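PDB 2OGJ: dihydroorotase from Agrobacterium tumefaciens, which deacetylates acetyl-(R)-mandelate and, less efficiently, acetyl glycolate in vitro, as a zinc-dependent esterase of the amidohydrolase superfamily. Local coordinates for residues P71-L76 against T350-V355; T102-G107 against K130-L135; G226-H231 against G258-I263; H231-K236 against R281-F286; A268-K273 against M308-S313. All blocks are in the same frame, centred on the assembly; numbering follows the deposited sequence.

Contact 1 of 5, residues P71-L76 against T350-V355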
# COMPACT_ATOMS: atom_id res chain seq x y z
N PRO A 71 39.28 -24.68 -20.35
CA PRO A 71 39.16 -23.23 -20.50
C PRO A 71 38.77 -22.69 -19.12
O PRO A 71 38.18 -23.42 -18.33
CB PRO A 71 38.06 -23.08 -21.56
CG PRO A 71 37.34 -24.40 -21.52
CD PRO A 71 38.42 -25.39 -21.31
N GLY A 72 39.14 -21.45 -18.82
CA GLY A 72 38.82 -20.87 -17.52
C GLY A 72 37.40 -21.09 -17.06
O GLY A 72 36.45 -20.87 -17.81
N TRP A 73 37.24 -21.54 -15.82
CA TRP A 73 35.93 -21.79 -15.25
C TRP A 73 35.08 -20.53 -15.24
O TRP A 73 35.60 -19.43 -15.00
CB TRP A 73 36.06 -22.31 -13.82
CG TRP A 73 36.63 -23.68 -13.73
CD1 TRP A 73 36.80 -24.58 -14.75
CD2 TRP A 73 37.04 -24.35 -12.53
NE1 TRP A 73 37.28 -25.77 -14.25
CE2 TRP A 73 37.44 -25.65 -12.89
CE3 TRP A 73 37.10 -23.96 -11.18
CZ2 TRP A 73 37.90 -26.58 -11.95
CZ3 TRP A 73 37.55 -24.88 -10.24
CH2 TRP A 73 37.95 -26.18 -10.64
N VAL A 74 33.79 -20.71 -15.52
CA VAL A 74 32.81 -19.63 -15.56
C VAL A 74 31.75 -19.82 -14.47
O VAL A 74 30.97 -20.77 -14.52
CB VAL A 74 32.06 -19.61 -16.93
CG1 VAL A 74 31.06 -18.47 -16.94
CG2 VAL A 74 33.04 -19.47 -18.09
N ASP A 75 31.71 -18.94 -13.47
CA ASP A 75 30.69 -19.05 -12.42
C ASP A 75 29.63 -18.03 -12.81
O ASP A 75 29.81 -16.82 -12.66
CB ASP A 75 31.26 -18.73 -11.03
CG ASP A 75 30.25 -18.98 -9.91
OD1 ASP A 75 30.65 -19.02 -8.73
OD2 ASP A 75 29.06 -19.15 -10.22
N LEU A 76 28.54 -18.55 -13.35
CA LEU A 76 27.41 -17.77 -13.84
C LEU A 76 26.58 -17.07 -12.76
O LEU A 76 25.68 -16.28 -13.08
CB LEU A 76 26.49 -18.71 -14.63
CG LEU A 76 25.27 -18.15 -15.31
CD1 LEU A 76 25.69 -17.34 -16.52
CD2 LEU A 76 24.36 -19.30 -15.71
N THR A 350 42.35 -22.92 -16.74
CA THR A 350 42.17 -23.17 -15.32
C THR A 350 42.71 -24.58 -15.13
O THR A 350 42.16 -25.56 -15.63
CB THR A 350 40.68 -23.06 -14.86
OG1 THR A 350 40.55 -23.60 -13.53
CG2 THR A 350 39.76 -23.80 -15.81
N VAL A 351 43.83 -24.65 -14.44
CA VAL A 351 44.50 -25.90 -14.16
C VAL A 351 43.99 -26.45 -12.83
O VAL A 351 44.03 -25.76 -11.81
CB VAL A 351 46.01 -25.65 -14.11
CG1 VAL A 351 46.75 -26.94 -13.84
CG2 VAL A 351 46.43 -25.03 -15.43
N PHE A 352 43.51 -27.69 -12.85
CA PHE A 352 42.95 -28.32 -11.66
C PHE A 352 43.15 -29.81 -11.66
O PHE A 352 43.31 -30.44 -12.71
CB PHE A 352 41.45 -28.05 -11.57
CG PHE A 352 40.65 -28.72 -12.67
CD1 PHE A 352 39.98 -29.93 -12.44
CD2 PHE A 352 40.54 -28.12 -13.93
CE1 PHE A 352 39.20 -30.52 -13.44
CE2 PHE A 352 39.77 -28.70 -14.94
CZ PHE A 352 39.10 -29.91 -14.69
N ASP A 353 43.10 -30.38 -10.46
CA ASP A 353 43.23 -31.80 -10.28
C ASP A 353 41.92 -32.35 -9.73
O ASP A 353 41.07 -31.59 -9.27
CB ASP A 353 44.36 -32.11 -9.31
CG ASP A 353 45.71 -32.21 -10.00
OD1 ASP A 353 45.79 -32.97 -10.98
OD2 ASP A 353 46.68 -31.52 -9.56
N LEU A 354 41.76 -33.66 -9.80
CA LEU A 354 40.57 -34.30 -9.27
C LEU A 354 41.14 -35.40 -8.38
O LEU A 354 41.41 -36.50 -8.85
CB LEU A 354 39.75 -34.91 -10.42
CG LEU A 354 38.28 -35.26 -10.17
CD1 LEU A 354 38.11 -36.75 -10.09
CD2 LEU A 354 37.79 -34.57 -8.90
N VAL A 355 41.32 -35.08 -7.10
CA VAL A 355 41.91 -36.00 -6.13
C VAL A 355 40.97 -36.75 -5.17
O VAL A 355 39.83 -36.34 -4.94
CB VAL A 355 42.94 -35.26 -5.27
CG1 VAL A 355 43.86 -34.45 -6.16
CG2 VAL A 355 42.24 -34.35 -4.28

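Contact 2 of 5, residues T102-G107 against K130-L135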
# COMPACT_ATOMS: atom_id res chain seq x y z
N THR A 102 35.84 -16.24 -15.38
CA THR A 102 34.75 -15.34 -15.71
C THR A 102 33.75 -15.36 -14.59
O THR A 102 33.32 -16.43 -14.14
CB THR A 102 34.07 -15.75 -17.02
OG1 THR A 102 35.02 -15.66 -18.09
CG2 THR A 102 32.86 -14.87 -17.31
N LEU A 103 33.40 -14.17 -14.11
CA LEU A 103 32.42 -14.03 -13.04
C LEU A 103 31.24 -13.26 -13.61
O LEU A 103 31.43 -12.29 -14.35
CB LEU A 103 33.04 -13.27 -11.87
CG LEU A 103 34.12 -14.01 -11.09
CD1 LEU A 103 34.89 -12.99 -10.22
CD2 LEU A 103 33.49 -15.10 -10.24
N VAL A 104 30.03 -13.69 -13.29
CA VAL A 104 28.81 -13.04 -13.78
C VAL A 104 28.01 -12.58 -12.56
O VAL A 104 27.44 -13.40 -11.83
CB VAL A 104 27.94 -14.02 -14.62
CG1 VAL A 104 26.85 -13.26 -15.36
CG2 VAL A 104 28.82 -14.79 -15.59
N ASP A 105 27.98 -11.28 -12.31
CA ASP A 105 27.22 -10.80 -11.17
C ASP A 105 25.75 -10.98 -11.51
O ASP A 105 25.30 -10.63 -12.61
CB ASP A 105 27.53 -9.33 -10.86
CG ASP A 105 26.72 -8.83 -9.68
OD1 ASP A 105 25.56 -8.41 -9.89
OD2 ASP A 105 27.25 -8.88 -8.54
N ALA A 106 25.01 -11.53 -10.56
CA ALA A 106 23.61 -11.82 -10.76
C ALA A 106 22.61 -10.84 -10.16
O ALA A 106 21.92 -11.14 -9.19
CB ALA A 106 23.34 -13.24 -10.25
N GLY A 107 22.52 -9.66 -10.77
CA GLY A 107 21.57 -8.66 -10.33
C GLY A 107 21.87 -7.98 -9.01
O GLY A 107 20.94 -7.69 -8.26
N LYS A 130 30.96 -10.02 -16.27
CA LYS A 130 29.72 -9.68 -16.95
C LYS A 130 28.69 -9.59 -15.84
O LYS A 130 28.94 -10.00 -14.71
CB LYS A 130 29.33 -10.79 -17.93
CG LYS A 130 30.50 -11.44 -18.66
CD LYS A 130 30.79 -10.86 -20.04
CE LYS A 130 31.40 -9.49 -19.95
NZ LYS A 130 31.91 -9.02 -21.28
N ALA A 131 27.51 -9.09 -16.16
CA ALA A 131 26.47 -8.96 -15.17
C ALA A 131 25.06 -9.06 -15.72
O ALA A 131 24.78 -8.68 -16.86
CB ALA A 131 26.63 -7.62 -14.45
N PHE A 132 24.18 -9.59 -14.89
CA PHE A 132 22.77 -9.67 -15.21
C PHE A 132 22.25 -8.41 -14.53
O PHE A 132 22.55 -8.17 -13.36
CB PHE A 132 22.12 -10.90 -14.56
CG PHE A 132 22.34 -12.19 -15.32
CD1 PHE A 132 21.52 -12.54 -16.39
CD2 PHE A 132 23.35 -13.07 -14.92
CE1 PHE A 132 21.72 -13.76 -17.06
CE2 PHE A 132 23.55 -14.30 -15.58
CZ PHE A 132 22.74 -14.64 -16.65
N LEU A 133 21.52 -7.57 -15.26
CA LEU A 133 20.98 -6.36 -14.67
C LEU A 133 19.68 -6.73 -13.96
O LEU A 133 18.82 -7.41 -14.50
CB LEU A 133 20.70 -5.31 -15.75
CG LEU A 133 20.38 -3.89 -15.27
CD1 LEU A 133 21.58 -3.34 -14.52
CD2 LEU A 133 20.02 -2.99 -16.47
N ASN A 134 19.56 -6.29 -12.71
CA ASN A 134 18.36 -6.57 -11.94
C ASN A 134 17.20 -5.76 -12.52
O ASN A 134 17.39 -4.63 -12.95
CB ASN A 134 18.58 -6.20 -10.47
CG ASN A 134 17.59 -6.88 -9.56
OD1 ASN A 134 16.39 -6.83 -9.77
ND2 ASN A 134 18.10 -7.52 -8.53
N LEU A 135 16.02 -6.38 -12.54
CA LEU A 135 14.80 -5.75 -13.05
C LEU A 135 14.50 -4.57 -12.13
O LEU A 135 13.99 -3.53 -12.57
CB LEU A 135 13.64 -6.75 -13.02
CG LEU A 135 12.47 -6.60 -13.99
CD1 LEU A 135 11.21 -7.02 -13.29
CD2 LEU A 135 12.33 -5.19 -14.45
O HOH W 1 24.33 -6.75 -11.65

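Contact 3 of 5, residues G226-H231 against G258-I263. With ZN (zinc ion), chain H.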
# COMPACT_ATOMS: atom_id res chain seq x y z
N GLY A 226 16.99 -20.29 -23.95
CA GLY A 226 18.09 -19.42 -23.54
C GLY A 226 17.94 -18.85 -22.14
O GLY A 226 18.93 -18.51 -21.48
N ASP A 227 16.69 -18.73 -21.68
CA ASP A 227 16.43 -18.22 -20.34
C ASP A 227 17.04 -19.17 -19.32
O ASP A 227 17.26 -20.36 -19.59
CB ASP A 227 14.93 -18.08 -20.09
CG ASP A 227 14.35 -16.80 -20.66
OD1 ASP A 227 13.13 -16.61 -20.50
OD2 ASP A 227 15.10 -15.99 -21.26
N VAL A 228 17.27 -18.66 -18.12
CA VAL A 228 17.89 -19.45 -17.09
C VAL A 228 17.10 -19.43 -15.79
O VAL A 228 16.60 -18.39 -15.37
CB VAL A 228 19.34 -18.91 -16.82
CG1 VAL A 228 20.06 -19.77 -15.78
CG2 VAL A 228 20.13 -18.83 -18.13
N VAL A 229 16.98 -20.59 -15.14
CA VAL A 229 16.30 -20.69 -13.86
C VAL A 229 17.41 -21.07 -12.88
O VAL A 229 17.98 -22.16 -12.96
CB VAL A 229 15.22 -21.80 -13.83
CG1 VAL A 229 14.79 -22.06 -12.40
CG2 VAL A 229 14.05 -21.42 -14.73
N THR A 230 17.73 -20.16 -11.97
CA THR A 230 18.75 -20.44 -10.99
C THR A 230 18.04 -20.96 -9.74
O THR A 230 16.90 -20.59 -9.47
CB THR A 230 19.60 -19.17 -10.68
OG1 THR A 230 20.72 -19.54 -9.86
CG2 THR A 230 18.76 -18.10 -9.99
N HIS A 231 18.73 -21.83 -9.00
CA HIS A 231 18.22 -22.49 -7.80
C HIS A 231 17.40 -23.70 -8.25
O HIS A 231 16.55 -24.20 -7.53
CB HIS A 231 17.35 -21.54 -6.97
CG HIS A 231 18.05 -20.29 -6.54
ND1 HIS A 231 19.41 -20.22 -6.33
CD2 HIS A 231 17.56 -19.06 -6.23
CE1 HIS A 231 19.74 -19.02 -5.91
NE2 HIS A 231 18.63 -18.30 -5.83
N GLY A 258 15.29 -26.06 -23.98
CA GLY A 258 15.73 -24.71 -24.27
C GLY A 258 16.03 -23.92 -23.00
O GLY A 258 17.02 -23.20 -22.96
N ILE A 259 15.18 -24.05 -21.98
CA ILE A 259 15.36 -23.35 -20.72
C ILE A 259 16.54 -23.93 -19.94
O ILE A 259 16.57 -25.12 -19.62
CB ILE A 259 14.09 -23.43 -19.83
CG1 ILE A 259 13.00 -22.52 -20.39
CG2 ILE A 259 14.41 -23.00 -18.41
CD1 ILE A 259 12.53 -22.88 -21.76
N ARG A 260 17.51 -23.07 -19.62
CA ARG A 260 18.69 -23.49 -18.89
C ARG A 260 18.49 -23.59 -17.39
O ARG A 260 18.02 -22.64 -16.74
CB ARG A 260 19.83 -22.52 -19.17
CG ARG A 260 20.03 -22.19 -20.64
CD ARG A 260 20.10 -23.44 -21.49
NE ARG A 260 20.68 -23.15 -22.80
CZ ARG A 260 20.73 -24.03 -23.78
NH1 ARG A 260 20.24 -25.25 -23.60
NH2 ARG A 260 21.29 -23.70 -24.94
N LEU A 261 18.83 -24.75 -16.84
CA LEU A 261 18.71 -24.95 -15.40
C LEU A 261 20.08 -24.68 -14.76
O LEU A 261 21.09 -25.24 -15.19
CB LEU A 261 18.22 -26.37 -15.06
CG LEU A 261 16.86 -26.81 -15.62
CD1 LEU A 261 16.50 -28.15 -15.06
CD2 LEU A 261 15.75 -25.88 -15.22
N ASP A 262 20.11 -23.79 -13.77
CA ASP A 262 21.35 -23.41 -13.07
C ASP A 262 21.27 -23.74 -11.58
O ASP A 262 20.28 -23.43 -10.92
CB ASP A 262 21.58 -21.91 -13.27
CG ASP A 262 22.85 -21.40 -12.60
OD1 ASP A 262 23.96 -21.84 -13.01
OD2 ASP A 262 22.74 -20.55 -11.67
N ILE A 263 22.32 -24.35 -11.04
CA ILE A 263 22.32 -24.71 -9.62
C ILE A 263 22.21 -23.49 -8.73
O ILE A 263 21.35 -23.44 -7.85
CB ILE A 263 23.58 -25.55 -9.21
CG1 ILE A 263 23.16 -26.97 -8.83
CG2 ILE A 263 24.22 -24.99 -7.95
CD1 ILE A 263 22.39 -27.72 -9.87
ZN ZN H . 18.82 -15.86 -5.51

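Contact 4 of 5, residues H231-K236 against R281-F286. With ZN (zinc ion), chain H.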
# COMPACT_ATOMS: atom_id res chain seq x y z
N HIS A 231 18.73 -21.83 -9.00
CA HIS A 231 18.22 -22.49 -7.80
C HIS A 231 17.40 -23.70 -8.25
O HIS A 231 16.55 -24.20 -7.53
CB HIS A 231 17.35 -21.54 -6.97
CG HIS A 231 18.05 -20.29 -6.54
ND1 HIS A 231 19.41 -20.22 -6.33
CD2 HIS A 231 17.56 -19.06 -6.23
CE1 HIS A 231 19.74 -19.02 -5.91
NE2 HIS A 231 18.63 -18.30 -5.83
N CYS A 232 17.68 -24.17 -9.46
CA CYS A 232 16.95 -25.29 -10.07
C CYS A 232 16.72 -26.49 -9.18
O CYS A 232 15.67 -27.14 -9.27
CB CYS A 232 17.68 -25.75 -11.34
SG CYS A 232 19.25 -26.51 -10.99
N PHE A 233 17.69 -26.80 -8.31
CA PHE A 233 17.59 -27.96 -7.43
C PHE A 233 17.47 -27.65 -5.95
O PHE A 233 18.03 -28.38 -5.12
CB PHE A 233 18.78 -28.90 -7.66
CG PHE A 233 18.80 -29.50 -9.03
CD1 PHE A 233 17.61 -29.66 -9.74
CD2 PHE A 233 19.99 -29.92 -9.61
CE1 PHE A 233 17.61 -30.23 -11.00
CE2 PHE A 233 20.00 -30.49 -10.89
CZ PHE A 233 18.81 -30.65 -11.58
N ASN A 234 16.74 -26.60 -5.62
CA ASN A 234 16.57 -26.25 -4.23
C ASN A 234 15.66 -27.30 -3.64
O ASN A 234 14.82 -27.87 -4.33
CB ASN A 234 15.93 -24.87 -4.06
CG ASN A 234 14.44 -24.87 -4.37
OD1 ASN A 234 14.03 -24.72 -5.52
ND2 ASN A 234 13.63 -25.07 -3.33
N GLY A 235 15.84 -27.56 -2.35
CA GLY A 235 15.03 -28.55 -1.66
C GLY A 235 14.15 -27.91 -0.61
O GLY A 235 14.05 -28.40 0.52
N LYS A 236 13.53 -26.79 -0.96
CA LYS A 236 12.65 -26.09 -0.04
C LYS A 236 11.17 -26.33 -0.39
O LYS A 236 10.79 -26.36 -1.57
CB LYS A 236 12.96 -24.60 -0.06
CG LYS A 236 14.36 -24.26 0.39
CD LYS A 236 14.65 -24.72 1.81
CE LYS A 236 16.03 -24.27 2.28
NZ LYS A 236 16.35 -24.72 3.65
N ARG A 281 17.13 -39.55 -12.74
CA ARG A 281 16.06 -39.56 -13.73
C ARG A 281 16.50 -38.89 -15.02
O ARG A 281 15.66 -38.56 -15.87
CB ARG A 281 14.81 -38.83 -13.20
CG ARG A 281 14.10 -39.51 -12.03
CD ARG A 281 12.59 -39.46 -12.27
NE ARG A 281 11.83 -38.83 -11.20
CZ ARG A 281 10.64 -38.25 -11.38
NH1 ARG A 281 10.09 -38.22 -12.59
NH2 ARG A 281 10.00 -37.70 -10.35
N GLY A 282 17.81 -38.67 -15.16
CA GLY A 282 18.34 -38.06 -16.36
C GLY A 282 18.30 -36.54 -16.42
O GLY A 282 18.70 -35.96 -17.43
N LEU A 283 17.75 -35.84 -15.34
CA LEU A 283 17.74 -34.38 -15.40
C LEU A 283 19.00 -33.78 -14.78
O LEU A 283 19.20 -33.79 -13.56
CB LEU A 283 16.50 -33.79 -14.70
CG LEU A 283 16.30 -32.27 -14.89
CD1 LEU A 283 16.31 -31.92 -16.38
CD2 LEU A 283 14.98 -31.84 -14.23
N LEU A 284 19.86 -33.27 -15.65
CA LEU A 284 21.11 -32.65 -15.23
C LEU A 284 21.00 -31.14 -15.24
O LEU A 284 20.18 -30.55 -15.97
CB LEU A 284 22.24 -33.06 -16.17
CG LEU A 284 23.10 -34.24 -15.76
CD1 LEU A 284 22.24 -35.43 -15.40
CD2 LEU A 284 24.05 -34.54 -16.89
N PRO A 285 21.81 -30.47 -14.41
CA PRO A 285 21.71 -29.02 -14.45
C PRO A 285 22.51 -28.56 -15.67
O PRO A 285 23.51 -29.19 -16.04
CB PRO A 285 22.32 -28.60 -13.11
CG PRO A 285 23.32 -29.67 -12.85
CD PRO A 285 22.56 -30.92 -13.23
N PHE A 286 22.06 -27.50 -16.32
CA PHE A 286 22.75 -26.98 -17.50
C PHE A 286 24.09 -26.35 -17.10
O PHE A 286 25.09 -26.49 -17.81
CB PHE A 286 21.89 -25.92 -18.19
CG PHE A 286 22.54 -25.32 -19.41
CD1 PHE A 286 22.51 -26.00 -20.63
CD2 PHE A 286 23.18 -24.09 -19.34
CE1 PHE A 286 23.11 -25.46 -21.77
CE2 PHE A 286 23.79 -23.54 -20.47
CZ PHE A 286 23.74 -24.23 -21.69
ZN ZN H . 18.82 -15.86 -5.51

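Contact 5 of 5, residues A268-K273 against M308-S313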
# COMPACT_ATOMS: atom_id res chain seq x y z
N ALA A 268 20.49 -21.41 0.63
CA ALA A 268 19.14 -21.95 0.69
C ALA A 268 18.69 -22.65 -0.59
O ALA A 268 17.64 -23.29 -0.60
CB ALA A 268 18.15 -20.84 1.05
N SER A 269 19.48 -22.57 -1.66
CA SER A 269 19.05 -23.15 -2.94
C SER A 269 19.60 -24.48 -3.49
O SER A 269 19.39 -24.79 -4.67
CB SER A 269 19.19 -22.08 -4.02
OG SER A 269 18.63 -20.85 -3.57
N PHE A 270 20.31 -25.25 -2.67
CA PHE A 270 20.81 -26.54 -3.14
C PHE A 270 20.63 -27.68 -2.16
O PHE A 270 20.97 -27.56 -0.99
CB PHE A 270 22.29 -26.48 -3.52
CG PHE A 270 22.82 -27.78 -4.07
CD1 PHE A 270 22.49 -28.20 -5.36
CD2 PHE A 270 23.62 -28.62 -3.28
CE1 PHE A 270 22.94 -29.43 -5.85
CE2 PHE A 270 24.07 -29.85 -3.76
CZ PHE A 270 23.73 -30.26 -5.05
N SER A 271 20.07 -28.77 -2.67
CA SER A 271 19.83 -29.98 -1.90
C SER A 271 20.42 -31.20 -2.59
O SER A 271 20.21 -31.41 -3.79
CB SER A 271 18.32 -30.20 -1.73
OG SER A 271 18.06 -31.46 -1.13
N PHE A 272 21.17 -32.00 -1.76
CA PHE A 272 21.79 -33.19 -2.34
C PHE A 272 20.70 -34.14 -2.81
O PHE A 272 20.80 -34.72 -3.90
CB PHE A 272 22.61 -33.94 -1.30
CG PHE A 272 23.94 -33.34 -1.02
CD1 PHE A 272 24.94 -33.35 -1.99
CD2 PHE A 272 24.23 -32.82 0.23
CE1 PHE A 272 26.22 -32.86 -1.72
CE2 PHE A 272 25.51 -32.33 0.52
CZ PHE A 272 26.50 -32.36 -0.46
N LYS A 273 19.69 -34.30 -1.97
CA LYS A 273 18.56 -35.17 -2.25
C LYS A 273 17.83 -34.79 -3.53
O LYS A 273 17.57 -35.65 -4.37
CB LYS A 273 17.62 -35.19 -1.05
CG LYS A 273 18.39 -35.59 0.20
CD LYS A 273 17.52 -35.86 1.41
CE LYS A 273 18.39 -36.45 2.54
NZ LYS A 273 17.65 -36.66 3.83
N MSE A 308 31.24 -28.05 -7.63
CA MSE A 308 31.42 -29.01 -8.73
C MSE A 308 31.56 -30.41 -8.11
O MSE A 308 31.11 -31.39 -8.68
CB MSE A 308 32.68 -28.68 -9.54
CG MSE A 308 32.65 -27.32 -10.25
SE MSE A 308 34.28 -26.72 -10.83
CE MSE A 308 34.56 -27.79 -12.14
N SER A 309 32.17 -30.48 -6.93
CA SER A 309 32.38 -31.74 -6.22
C SER A 309 31.09 -32.36 -5.68
O SER A 309 30.99 -33.59 -5.59
CB SER A 309 33.36 -31.55 -5.06
OG SER A 309 34.62 -31.09 -5.52
N LYS A 310 30.11 -31.53 -5.32
CA LYS A 310 28.82 -32.02 -4.80
C LYS A 310 28.00 -32.64 -5.93
O LYS A 310 27.33 -33.66 -5.74
CB LYS A 310 28.03 -30.88 -4.14
CG LYS A 310 28.69 -30.29 -2.89
CD LYS A 310 27.84 -29.20 -2.28
CE LYS A 310 28.48 -28.62 -1.04
NZ LYS A 310 27.81 -27.36 -0.61
N LEU A 311 28.06 -32.02 -7.11
CA LEU A 311 27.33 -32.53 -8.26
C LEU A 311 27.96 -33.83 -8.71
O LEU A 311 27.27 -34.78 -9.06
CB LEU A 311 27.33 -31.51 -9.40
CG LEU A 311 26.17 -30.51 -9.46
CD1 LEU A 311 24.85 -31.27 -9.43
CD2 LEU A 311 26.27 -29.51 -8.30
N LEU A 312 29.28 -33.87 -8.70
CA LEU A 312 30.01 -35.08 -9.09
C LEU A 312 29.68 -36.21 -8.12
O LEU A 312 29.68 -37.37 -8.50
CB LEU A 312 31.52 -34.84 -9.05
CG LEU A 312 32.37 -35.98 -9.63
CD1 LEU A 312 32.26 -35.92 -11.15
CD2 LEU A 312 33.81 -35.83 -9.22
N SER A 313 29.41 -35.85 -6.87
CA SER A 313 29.10 -36.83 -5.83
C SER A 313 27.70 -37.41 -5.97
O SER A 313 27.44 -38.50 -5.46
CB SER A 313 29.25 -36.20 -4.45
OG SER A 313 28.11 -35.43 -4.10

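Contact 1 of 5, residues P71-L76 against T350-V355
Trp73, on the strand 68-75 that opens the TIM barrel, meets Thr350 and Phe352 of strand 348-362, one of the long antiparallel strands of the beta domain beside the barrel. The contact is a small apolar seam between these two parts of the amidohydrolase fold. Thr350 sits over one face of the indole. Its methyl makes a CH-pi contact, with CG2 3.6 Å from the centroid of the five-membered ring of Trp73 and 29° off the ring normal. The same methyl packs against Gly72 CA at 3.5 Å. On this face the hydroxyl stands above the middle of the indole, Thr350 OG1 being 3.7 Å from Trp73 CD2, but its hydrogen bond goes to the backbone O of Gly99. Further along the strand, Phe352 turns CG between its own backbone N and carbonyl carbon (chi1 67°), which swings the ring back to the tryptophan. The six-membered ring of Trp73 and the phenyl ring meet obliquely, their planes at 51° and centroids 5.2 Å apart. Leu304, Ala305 and Met308 of helix 304-313 also touch the indole. The benzo rim makes the last step: Trp73 CZ2 lies over a face of Phe352, offset toward its rim and 3.6 Å from CG.

Contact 2 of 5, residues T102-G107 against K130-L135
Val104 and Phe132 form the tight side of this strand pairing, with Val104 CG1 3.5 Å from Phe132 CE2. Placed opposite the backbone N (chi1 -168°), CG1 of the valine reaches forward along the strand and crosses the phenyl ring at a slant. Ala106 lies on the same face, which turns inward to the zinc site; the nearest side-chain atoms of Ala106 and of His77 and His79 are about 4 Å apart. The backbones run parallel, bonded through Lys130 N to Leu103 O, Asp105 N to Lys130 O and, straight at 170°, Phe132 N to Asp105 O. They are two strands of a beta-alpha-beta unit of the TIM barrel, joined through helix 114-122, whose Phe117 packs on Asp105 and Ala131. Beyond Phe132 the pairing slackens: Gly107 N reaches Phe132 O by a weak, bent bond. Here a water lies within hydrogen-bonding distance of Asp105 OD1 and Phe132 O, while Asp105 OD2 binds Ser108 and Ile80 N. Asn134 takes over, ND2 bonding to Gly107 O at 2.9 Å in the carbonyl plane on a lone pair; its OD1 holds Gly136 N. Lys130, partly exposed, starts against Val104 but leads off, and NZ bonds to Glu169 O.

Contact 3 of 5, residues G226-H231 against G258-I263
Thr230 and Asp262 lie side by side and point the same way, linked by a hydrogen bond from Thr230 OG1 to the anti lone pair of Asp262 OD2 at 2.9 Å. Each has its polar branch opposite the backbone N (chi1 -172° for Thr230), which brings hydroxyl and carboxylate level. Both have further partners: Thr230 OG1 bonds to His77 ND1, and the carboxylate to Ser287 through OD1 and Ser289 through OD2, so the pair forms a second shell behind the zinc ligand His77. On the same face Val228 slants across its neighbours, CG1 3.6 Å from Asp262 CB and CG2 3.8 Å from Arg260 CB. The other face carries Val229, whose CG2 meets Ile259 CG2 at 4.0 Å. Past Thr230, His231 presents the edge of its ring to Ile263 O, with Thr230 CG2 over one ring face, while NE2 binds zinc at 2.5 Å; His208 shares that ion. The parallel backbones are bonded from Gly226 N to Gly258 O as far as His231 N, where the bonds to Asp262 O and Ile263 O are weak. Strand 228-230 stands between strands 206-209 and 260-262 of the TIM barrel, with Val229 turned out onto Tyr216 and Leu220 of helix 216-222.

Contact 4 of 5, residues H231-K236 against R281-F286
Phe233 pushes the rim of its ring against Pro285, CE2 coming 3.5 Å from Pro285 CD with the proline near the plane of the phenyl ring. The two side chains cross at about a right angle, and Phe233 CE2 also lies 3.7 Å from Pro285 CB. One atom further round the rim, Phe233 CZ approaches the backbone at Leu283 O (3.7 Å) and the side chain at Leu283 CG (4.5 Å). Cys232 lays its sulfur over one face of the neighbouring Phe233 ring, SG about 3.6 Å above the plane and over its centre. From there SG also makes a looser contact with Pro285 CB at 4.3 Å. CG of Phe233 stands opposite the carbonyl carbon (chi1 -65°), and the ring so directed reaches Ala275 and Ala278 of helix 272-280 as well as Ile263. The backbone behind it is folded by a type I turn, closed by Asn234 N to His231 O. On the far side, the helix ends in a Schellman motif with Gly282 as its C-prime residue, after which the chain extends through Leu283 and Pro285. This is apolar packing behind a catalytic-face loop of the TIM barrel: the turn follows strand 228-230 directly, and its first residue, His231, is a zinc ligand of the amidohydrolase site.

Contact 5 of 5, residues A268-K273 against M308-S313
Segment 268-273 runs as a loop into the first turn of helix 272-280 and comes up beside helix 304-313, the nearest CA atoms being those of Phe272 and Lys310, 7.5 Å apart. Lys310 carries the contact with its aliphatic chain. Its CB lies 3.6 Å from Phe272 CE1, and the chain crosses that side chain at about a right angle, with CD 3.9 Å from Phe272 CZ. Phe270 comes to the same lysine at a slant, its CE2 4.1 Å from Lys310 CD, so the methylenes are in touch with both phenyl rings. Beyond CG the lysine is fully extended, and this length carries the buried amino group past the rings to a hydrogen bond with Thr362 O. Both helices belong to the outer layer of the TIM barrel, and the loop from strand 260-262 threads in beside them. Ser271 occupies the N-cap position of helix 272-280, its OG making a weak bond to Val274 N, while Phe272 N is bonded to Asp363. Phe270 has a second neighbour in Leu311, with CE1 4.1 Å from Leu311 CD2, and its ring also meets that of His265. Further along segment 308-313, Ser313 OG turns back to bond Lys310 O in the preceding turn, and Ser313 OG lies 4.0 Å from Phe272 CE1.

Overall arrangement
From the N terminus, 71-76 opens the longest loop, closed only when contact 1 brings back 350-355 and joins the barrel to the beta domain; the other four contacts nest inside it. Contact 2 closes first, a short beta-alpha-beta step on the strand next to 68-75, and touches contact 1 where Asp75 runs beside Thr102 and Val104. Contacts 3 and 4 then cross, sharing His231: one pairs neighbouring strands, the other ties the turn beyond the strand to the chain after helix 272-280. Contact 5 crosses contact 4 in turn, following contact 3 in series, and helix 304-313 reaches contact 1 through Met308 against Trp73.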